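Local coordinates for brain tumor protein (Drosophila melanogaster American nodavirus, PDB 6J9R) that probably acts as a translational repressor of the TRIM family, here represented by the coiled-coil domain through which its subunits pair, at residues W84-S88 and Q126-G130. Numbering follows the deposited sequence.
Sequences WQQRS and QLQTG
Between 84-88 on helix 30-104 and 126-130 on helix 110-128 the backbones come nearest at Ser88 and Gln126, their CA atoms 7.0 Å apart, and Gln126 carries most of the contact, fitted among Trp84, Arg87 and Ser88. How one amide can join two helices is well illustrated here. With CG of Gln126 anti to the backbone N (chi1 -164°), a bend further along the chain brings NE2 of Gln126 over one face of the Trp84 indole near its rim. The amide and ring planes are only 14° apart, and NE2 of Gln126 is 3.2 Å from CD1 of Trp84. NE2 of Gln126 donates to OG of Ser88, close to the amide plane, in a bond of 3.1 Å with an N-H...O angle of 153°; the same NE2 of Gln126 is also 2.9 Å from the backbone O of Trp84. The other end of the amide, OE1 of Gln126, takes a weak bond from NE of Arg87, whose chain, extended from CG to NE, crosses the amide at a slant, with CB and CG near NE2 and CD near OE1 of Gln126. TRIM coiled coils are characteristically antiparallel dimers of a long helix on which a shorter C-terminal segment folds back; helix 110-128 makes that return here, and Ile23 of the second subunit packs on both Ser88 and Leu127. The indole is gripped at its edge as well: NE1 of Trp84 donates in its ring plane to the backbone O of Gln126, 2.9 Å away. One residue therefore engages the tryptophan twice, by face and by N-H, which should restrain the ring's rotation. Further along 126-130, CA of Gly130 approaches CZ2 of Trp84 at 3.8 Å, and OG1 of Thr129 lies near the ring plane, 3.5 Å from CD1 of Trp84.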
loop_
_atom_site.group_PDB
_atom_site.type_symbol
_atom_site.label_atom_id
_atom_site.label_comp_id
_atom_site.label_asym_id
_atom_site.label_seq_id
_atom_site.Cartn_x
_atom_site.Cartn_y
_atom_site.Cartn_z
ATOM N N TRP B 84 24.824 12.348 29.266
ATOM C CA TRP B 84 24.320 13.135 30.388
ATOM C C TRP B 84 24.755 12.539 31.728
ATOM O O TRP B 84 25.224 13.268 32.611
ATOM C CB TRP B 84 22.798 13.244 30.333
ATOM C CG TRP B 84 22.237 14.177 31.385
ATOM C CD1 TRP B 84 21.952 15.510 31.237
ATOM C CD2 TRP B 84 21.904 13.844 32.749
ATOM N NE1 TRP B 84 21.463 16.023 32.422
ATOM C CE2 TRP B 84 21.428 15.027 33.366
ATOM C CE3 TRP B 84 21.972 12.667 33.510
ATOM C CZ2 TRP B 84 21.021 15.068 34.708
ATOM C CZ3 TRP B 84 21.554 12.704 34.849
ATOM C CH2 TRP B 84 21.088 13.898 35.433
ATOM N N GLN B 85 24.641 11.216 31.854
ATOM C CA GLN B 85 25.029 10.518 33.073
ATOM C C GLN B 85 26.486 10.727 33.422
ATOM O O GLN B 85 26.818 11.000 34.571
ATOM C CB GLN B 85 24.787 9.011 32.945
ATOM C CG GLN B 85 23.329 8.624 32.966
ATOM C CD GLN B 85 22.702 8.790 34.337
ATOM O OE1 GLN B 85 23.404 8.904 35.339
ATOM N NE2 GLN B 85 21.369 8.795 34.384
ATOM N N GLN B 86 27.344 10.589 32.418
ATOM C CA GLN B 86 28.784 10.656 32.624
ATOM C C GLN B 86 29.218 12.094 32.949
ATOM O O GLN B 86 30.071 12.309 33.803
ATOM C CB GLN B 86 29.517 10.105 31.395
ATOM C CG GLN B 86 31.026 10.036 31.562
ATOM C CD GLN B 86 31.467 9.305 32.835
ATOM O OE1 GLN B 86 32.106 9.893 33.732
ATOM N NE2 GLN B 86 31.148 8.018 32.910
ATOM N N ARG B 87 28.615 13.070 32.278
ATOM C CA ARG B 87 28.877 14.470 32.581
ATOM C C ARG B 87 28.394 14.784 33.997
ATOM O O ARG B 87 29.058 15.511 34.731
ATOM C CB ARG B 87 28.199 15.376 31.552
ATOM C CG ARG B 87 28.105 16.852 31.931
ATOM C CD ARG B 87 28.084 17.774 30.712
ATOM N NE ARG B 87 27.855 19.173 31.081
ATOM C CZ ARG B 87 28.789 20.049 31.459
ATOM N NH1 ARG B 87 30.074 19.707 31.516
ATOM N NH2 ARG B 87 28.425 21.287 31.777
ATOM N N SER B 88 27.257 14.207 34.384
ATOM C CA SER B 88 26.758 14.366 35.746
ATOM C C SER B 88 27.718 13.764 36.794
ATOM O O SER B 88 27.988 14.397 37.815
ATOM C CB SER B 88 25.372 13.734 35.886
ATOM O OG SER B 88 24.370 14.563 35.317
ATOM N N GLN B 126 22.913 21.225 33.867
ATOM C CA GLN B 126 22.799 19.773 33.860
ATOM C C GLN B 126 21.460 19.339 34.453
ATOM O O GLN B 126 20.815 18.417 33.960
ATOM C CB GLN B 126 23.943 19.139 34.637
ATOM C CG GLN B 126 24.134 17.653 34.382
ATOM C CD GLN B 126 24.661 17.364 32.999
ATOM O OE1 GLN B 126 24.954 18.276 32.235
ATOM N NE2 GLN B 126 24.799 16.087 32.669
ATOM N N LEU B 127 21.037 20.034 35.503
ATOM C CA LEU B 127 19.775 19.721 36.145
ATOM C C LEU B 127 18.606 20.098 35.237
ATOM O O LEU B 127 17.641 19.348 35.140
ATOM C CB LEU B 127 19.673 20.441 37.496
ATOM C CG LEU B 127 18.532 20.071 38.449
ATOM N N GLN B 128 18.713 21.223 34.532
ATOM C CA GLN B 128 17.623 21.664 33.664
ATOM C C GLN B 128 17.426 20.732 32.474
ATOM O O GLN B 128 16.301 20.312 32.206
ATOM C CB GLN B 128 17.859 23.097 33.176
ATOM C CG GLN B 128 17.234 24.179 34.077
ATOM C CD GLN B 128 17.686 25.594 33.721
ATOM N N THR B 129 18.505 20.375 31.780
ATOM C CA THR B 129 18.383 19.389 30.709
ATOM C C THR B 129 18.143 17.989 31.253
ATOM O O THR B 129 17.903 17.072 30.485
ATOM C CB THR B 129 19.638 19.328 29.816
ATOM O OG1 THR B 129 20.718 18.757 30.561
ATOM C CG2 THR B 129 20.034 20.704 29.354
ATOM N N GLY B 130 18.203 17.812 32.571
ATOM C CA GLY B 130 17.853 16.530 33.153
ATOM C C GLY B 130 16.350 16.443 33.373
ATOM O O GLY B 130 15.808 15.392 33.711
#